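Local coordinates for protein methyltransferase (Thermus thermophilus, PDB 3TMA) that methylates the N2 atom of the guanosine at position 6 of tRNA(Phe), using S-adenosyl-L-methionine as methyl donor, at residues Asp209-Ser214 and Ile276-Pro281; Gly234-Lys239 and Phe258-Ala263. All blocks are in the same frame, centred on the assembly; numbering follows the deposited sequence.

Interaction 1: residues Asp209-Ser214 and Ile276-Pro281; sequences DPFTGS and ILANPP
The ring of Phe-211 lies against the two prolines of the Asn-Pro-Pro turn that follows strand 275-278. Pro-280 presents its CA over the middle of one ring face, 3.8 Å from the Phe-211 centroid and 13° off the ring normal, a CH-pi contact that suits an electron-rich aromatic face and a polarised proline C-H. The ring carbons of Pro-280 spread from there toward Phe-211 CE2, whereas Pro-281 crosses the phenyl at about a right angle, its CD 3.8 Å from Phe-211 CD1. With CG of Phe-211 anti to its carbonyl carbon (chi1 -57°), the ring is carried across to the turn, and Ala-278 CB comes near its edge. Pro-210 packs alongside: its CG meets Ile-276 CG2 and Ala-278 CB, both at 3.8 Å, so the rigid ring presses one corner against a branched side chain and a small one side by side.

Polar links between the two segments run through water. Water 1 lies 2.7 Å from Asp-209 OD1, to which it probably donates, and accepts from Phe-211 N and Asn-279 N, tying both backbones to one water. Water 2 accepts from Asn-279 ND2 (3.0 Å) and donates to Phe-211 O; an amide suits position 279 because its nitrogen can serve such an acceptor. Ser-214 and Asn-279 probably help bind S-adenosyl-L-methionine, consistent with the Rossmann-fold layout in which loops at the carboxyl ends of the strands form the cofactor site and an Asn-Pro-Pro motif follows the fourth strand of the methyltransferase sheet.

Strands 207-209 and 275-278 are neighbours in the parallel part of the sheet. Helix 290-305 packs on Pro-210 and Ala-278 through Phe-299, which also meets the Phe-211 ring edge-to-face, while Ile-217 of helix 216-225 touches Asp-209, Leu-277 and Asn-279.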
loop_
_atom_site.group_PDB
_atom_site.type_symbol
_atom_site.label_atom_id
_atom_site.label_comp_id
_atom_site.label_asym_id
_atom_site.label_seq_id
_atom_site.Cartn_x
_atom_site.Cartn_y
_atom_site.Cartn_z
ATOM N N ASP A 209 4.700 9.343 -15.927
ATOM C CA ASP A 209 5.199 9.555 -14.528
ATOM C C ASP A 209 6.213 10.739 -14.526
ATOM O O ASP A 209 7.388 10.565 -14.864
ATOM C CB ASP A 209 5.854 8.248 -14.090
ATOM C CG ASP A 209 6.570 8.350 -12.740
ATOM O OD1 ASP A 209 6.454 9.418 -12.058
ATOM O OD2 ASP A 209 7.254 7.339 -12.376
ATOM N N PRO A 210 5.754 11.967 -14.209
ATOM C CA PRO A 210 6.611 13.125 -14.494
ATOM C C PRO A 210 7.685 13.421 -13.438
ATOM O O PRO A 210 8.593 14.226 -13.706
ATOM C CB PRO A 210 5.604 14.280 -14.616
ATOM C CG PRO A 210 4.473 13.904 -13.623
ATOM C CD PRO A 210 4.417 12.362 -13.710
ATOM N N PHE A 211 7.599 12.781 -12.256
ATOM C CA PHE A 211 8.669 12.907 -11.242
ATOM C C PHE A 211 9.106 11.504 -10.872
ATOM O O PHE A 211 8.745 10.988 -9.805
ATOM C CB PHE A 211 8.164 13.621 -9.959
ATOM C CG PHE A 211 7.586 14.992 -10.209
ATOM C CD1 PHE A 211 8.411 16.101 -10.238
ATOM C CD2 PHE A 211 6.208 15.172 -10.401
ATOM C CE1 PHE A 211 7.892 17.404 -10.483
ATOM C CE2 PHE A 211 5.668 16.466 -10.679
ATOM C CZ PHE A 211 6.530 17.582 -10.682
ATOM N N THR A 212 9.863 10.841 -11.728
ATOM C CA THR A 212 9.846 9.377 -11.612
ATOM C C THR A 212 10.797 8.895 -10.512
ATOM O O THR A 212 10.573 7.828 -9.932
ATOM C CB THR A 212 10.074 8.658 -12.973
ATOM O OG1 THR A 212 9.702 7.273 -12.841
ATOM C CG2 THR A 212 11.553 8.708 -13.381
ATOM N N GLY A 213 11.843 9.689 -10.208
ATOM C CA GLY A 213 12.888 9.247 -9.268
ATOM C C GLY A 213 13.511 7.924 -9.725
ATOM O O GLY A 213 13.907 7.772 -10.894
ATOM N N SER A 214 13.591 6.946 -8.821
ATOM C CA SER A 214 14.138 5.644 -9.190
ATOM C C SER A 214 13.105 4.683 -9.814
ATOM O O SER A 214 13.407 3.522 -10.067
ATOM C CB SER A 214 14.835 5.005 -7.982
ATOM O OG SER A 214 13.973 5.100 -6.865
ATOM N N ILE A 276 -1.779 10.963 -16.042
ATOM C CA ILE A 276 -0.506 11.442 -15.478
ATOM C C ILE A 276 -0.547 11.143 -13.978
ATOM O O ILE A 276 -1.534 11.452 -13.299
ATOM C CB ILE A 276 -0.338 12.977 -15.707
ATOM C CG1 ILE A 276 -0.324 13.251 -17.218
ATOM C CG2 ILE A 276 0.942 13.519 -15.029
ATOM C CD1 ILE A 276 -0.201 14.782 -17.567
ATOM N N LEU A 277 0.462 10.426 -13.487
ATOM C CA LEU A 277 0.475 10.004 -12.082
ATOM C C LEU A 277 1.666 10.687 -11.430
ATOM O O LEU A 277 2.802 10.400 -11.792
ATOM C CB LEU A 277 0.663 8.466 -11.995
ATOM C CG LEU A 277 -0.235 7.653 -12.947
ATOM C CD1 LEU A 277 0.101 6.134 -12.873
ATOM C CD2 LEU A 277 -1.724 7.887 -12.641
ATOM N N ALA A 278 1.407 11.625 -10.525
ATOM C CA ALA A 278 2.428 12.640 -10.196
ATOM C C ALA A 278 2.690 12.670 -8.682
ATOM O O ALA A 278 1.750 12.766 -7.885
ATOM C CB ALA A 278 1.993 13.972 -10.682
ATOM N N ASN A 279 3.970 12.589 -8.312
ATOM C CA ASN A 279 4.396 12.610 -6.929
ATOM C C ASN A 279 5.482 13.700 -6.848
ATOM O O ASN A 279 6.672 13.402 -6.909
ATOM C CB ASN A 279 4.977 11.233 -6.595
ATOM C CG ASN A 279 5.630 11.166 -5.255
ATOM O OD1 ASN A 279 5.169 11.767 -4.289
ATOM N ND2 ASN A 279 6.727 10.403 -5.179
ATOM N N PRO A 280 5.074 14.972 -6.760
ATOM C CA PRO A 280 6.065 16.087 -6.800
ATOM C C PRO A 280 6.991 16.080 -5.575
ATOM O O PRO A 280 6.592 15.577 -4.539
ATOM C CB PRO A 280 5.190 17.349 -6.746
ATOM C CG PRO A 280 3.827 16.914 -7.174
ATOM C CD PRO A 280 3.683 15.428 -6.873
ATOM N N PRO A 281 8.203 16.677 -5.672
ATOM C CA PRO A 281 9.075 16.674 -4.492
ATOM C C PRO A 281 8.456 17.482 -3.341
ATOM O O PRO A 281 7.619 18.367 -3.602
ATOM C CB PRO A 281 10.334 17.391 -4.996
ATOM C CG PRO A 281 9.814 18.316 -6.014
ATOM C CD PRO A 281 8.772 17.506 -6.751
HETATM O O HOH W 1 5.599 11.367 -10.356
HETATM O O HOH W 2 8.047 9.072 -7.509
#

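Interaction 2: residues Gly234-Lys239 and Phe258-Ala263; sequences GDLDEK and FLRADA
A beta-alpha-beta unit of the Rossmann-fold methyltransferase domain closes here, where strand 231-235 pairs in parallel with strand 257-260 after the intervening helix. Asp-235 supplies both backbone bonds: its N donates to Leu-259 O (3.2 Å), and its O accepts from Ala-261 N (3.0 Å), the donor standing well above the carbonyl plane. CA-H...O contacts from Gly-234 to Leu-259 O and from Arg-260 to Asp-235 O run beside them. Glycine suits position 234 because a CB there would come tightly against that of Ala-261, whose methyl packs 4.1 Å from Gly-234 CA.

At the carboxyl ends of the strands, Leu-236 and Arg-260 carry the side-chain contact. Leu-236 lays CD2 over one guanidinium face, 3.9 Å above the plane and displaced toward its rim, while its CG rests on Ala-261 O and CD1 approaches Asp-262 CG at 4.1 Å. CG of Arg-260 is anti to the backbone N (chi1 179°), and a bend at chi3 turns the guanidinium beneath this leucine. Glu-238 reaches back so that OE2 lies 3.8 Å from Arg-260 CB; its charge stays distant from the guanidinium.

Aspartates shape the turn into the helix. Asp-235 OD1 accepts from Asp-237 N (2.8 Å), forming an Asx turn, and Asp-237, the N-cap, accepts through OD1 from Arg-240 N and, weakly, from Lys-239 N. Asp-262 OD1 is held by Arg-264 N; together with Ala-263, Asp-262 probably contributes to the S-adenosyl-L-methionine site.

Strand 257-260 is an outermost strand of the sheet within this chain, and strand 231-235 separates it from strand 207-209. Helix 238-250 packs on the pair, Leu-241 touching Asp-235 and Arg-260, while Phe-269 and Phe-270 meet Ala-261 from a loop.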
loop_
_atom_site.group_PDB
_atom_site.type_symbol
_atom_site.label_atom_id
_atom_site.label_comp_id
_atom_site.label_asym_id
_atom_site.label_seq_id
_atom_site.Cartn_x
_atom_site.Cartn_y
_atom_site.Cartn_z
ATOM N N GLY A 234 9.889 10.637 -16.383
ATOM C CA GLY A 234 10.894 11.670 -16.506
ATOM C C GLY A 234 11.496 12.044 -15.179
ATOM O O GLY A 234 10.828 11.972 -14.128
ATOM N N ASP A 235 12.746 12.495 -15.214
ATOM C CA ASP A 235 13.360 13.036 -14.020
ATOM C C ASP A 235 14.600 13.848 -14.408
ATOM O O ASP A 235 15.191 13.625 -15.470
ATOM C CB ASP A 235 13.767 11.882 -13.099
ATOM C CG ASP A 235 13.968 12.324 -11.669
ATOM O OD1 ASP A 235 15.127 12.702 -11.314
ATOM O OD2 ASP A 235 12.972 12.266 -10.892
ATOM N N LEU A 236 15.050 14.729 -13.515
ATOM C CA LEU A 236 16.286 15.476 -13.782
ATOM C C LEU A 236 17.554 14.742 -13.349
ATOM O O LEU A 236 18.635 15.015 -13.860
ATOM C CB LEU A 236 16.208 16.870 -13.153
ATOM C CG LEU A 236 15.415 17.864 -14.017
ATOM C CD1 LEU A 236 15.184 19.184 -13.299
ATOM C CD2 LEU A 236 16.126 18.107 -15.335
ATOM N N ASP A 237 17.435 13.807 -12.408
ATOM C CA ASP A 237 18.616 13.112 -11.866
ATOM C C ASP A 237 19.022 11.879 -12.713
ATOM O O ASP A 237 18.317 10.835 -12.703
ATOM C CB ASP A 237 18.340 12.732 -10.401
ATOM C CG ASP A 237 19.546 12.109 -9.708
ATOM O OD1 ASP A 237 20.409 11.502 -10.387
ATOM O OD2 ASP A 237 19.614 12.207 -8.466
ATOM N N GLU A 238 20.122 11.991 -13.464
ATOM C CA GLU A 238 20.535 10.885 -14.341
ATOM C C GLU A 238 20.869 9.603 -13.583
ATOM O O GLU A 238 20.594 8.498 -14.074
ATOM C CB GLU A 238 21.694 11.241 -15.275
ATOM C CG GLU A 238 21.290 11.568 -16.733
ATOM C CD GLU A 238 20.535 10.444 -17.476
ATOM O OE1 GLU A 238 20.442 9.298 -16.978
ATOM O OE2 GLU A 238 20.015 10.710 -18.583
ATOM N N LYS A 239 21.432 9.757 -12.389
ATOM C CA LYS A 239 21.764 8.621 -11.539
ATOM C C LYS A 239 20.523 7.800 -11.203
ATOM O O LYS A 239 20.534 6.574 -11.320
ATOM C CB LYS A 239 22.445 9.094 -10.254
ATOM C CG LYS A 239 23.820 9.707 -10.470
ATOM C CD LYS A 239 24.426 10.176 -9.157
ATOM C CE LYS A 239 25.811 10.766 -9.370
ATOM N NZ LYS A 239 26.409 11.252 -8.095
ATOM N N PHE A 258 12.213 6.005 -20.282
ATOM C CA PHE A 258 12.752 6.903 -19.242
ATOM C C PHE A 258 13.573 8.013 -19.911
ATOM O O PHE A 258 14.482 7.741 -20.689
ATOM C CB PHE A 258 13.681 6.179 -18.255
ATOM C CG PHE A 258 12.971 5.181 -17.343
ATOM C CD1 PHE A 258 12.312 5.612 -16.205
ATOM C CD2 PHE A 258 13.002 3.825 -17.630
ATOM C CE1 PHE A 258 11.665 4.706 -15.342
ATOM C CE2 PHE A 258 12.345 2.895 -16.796
ATOM C CZ PHE A 258 11.669 3.332 -15.664
ATOM N N LEU A 259 13.347 9.247 -19.498
ATOM C CA LEU A 259 13.964 10.378 -20.177
ATOM C C LEU A 259 14.390 11.419 -19.152
ATOM O O LEU A 259 13.692 11.648 -18.158
ATOM C CB LEU A 259 12.915 10.969 -21.119
ATOM C CG LEU A 259 13.173 11.500 -22.518
ATOM C CD1 LEU A 259 13.981 10.521 -23.445
ATOM C CD2 LEU A 259 11.816 11.899 -23.127
ATOM N N ARG A 260 15.553 12.037 -19.359
ATOM C CA ARG A 260 15.940 13.170 -18.542
ATOM C C ARG A 260 15.042 14.339 -18.945
ATOM O O ARG A 260 14.995 14.706 -20.110
ATOM C CB ARG A 260 17.422 13.515 -18.745
ATOM C CG ARG A 260 17.862 14.731 -17.907
ATOM C CD ARG A 260 19.179 15.367 -18.437
ATOM N NE ARG A 260 19.238 16.818 -18.190
ATOM C CZ ARG A 260 19.636 17.379 -17.044
ATOM N NH1 ARG A 260 19.649 18.700 -16.923
ATOM N NH2 ARG A 260 20.015 16.628 -16.017
ATOM N N ALA A 261 14.303 14.897 -17.990
ATOM C CA ALA A 261 13.190 15.787 -18.325
ATOM C C ALA A 261 12.872 16.703 -17.145
ATOM O O ALA A 261 12.786 16.250 -15.992
ATOM C CB ALA A 261 11.976 14.981 -18.678
ATOM N N ASP A 262 12.599 17.965 -17.454
ATOM C CA ASP A 262 12.239 18.941 -16.435
ATOM C C ASP A 262 10.717 18.983 -16.384
ATOM O O ASP A 262 10.081 19.312 -17.380
ATOM C CB ASP A 262 12.794 20.317 -16.836
ATOM C CG ASP A 262 12.724 21.336 -15.696
ATOM O OD1 ASP A 262 11.811 21.257 -14.842
ATOM O OD2 ASP A 262 13.599 22.224 -15.654
ATOM N N ALA A 263 10.132 18.649 -15.234
ATOM C CA ALA A 263 8.676 18.655 -15.075
ATOM C C ALA A 263 8.026 20.040 -15.171
ATOM O O ALA A 263 6.800 20.134 -15.308
ATOM C CB ALA A 263 8.276 17.988 -13.746
#

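Interactions 1 and 2 lie side by side at the carboxyl ends of the parallel strands of one mixed sheet, their centres about 10 Å apart, and interaction 2 is nested in sequence within the chain closed by interaction 1. The segment 209-214 joins them. Thr-212 N lies 2.8 Å from Gly-234 O and Gly-213 N lies 2.9 Å from Asp-235 OD2, both probable hydrogen bonds. Phe-211 CE1 packs 3.3 Å from Ala-263 CB, so the phenyl bridges the Asn-Pro-Pro turn and the loop after strand 257-260. Ser-214, Asn-279, Asp-262 and Ala-263, drawn from three loops, are probably brought together round the S-adenosyl-L-methionine site.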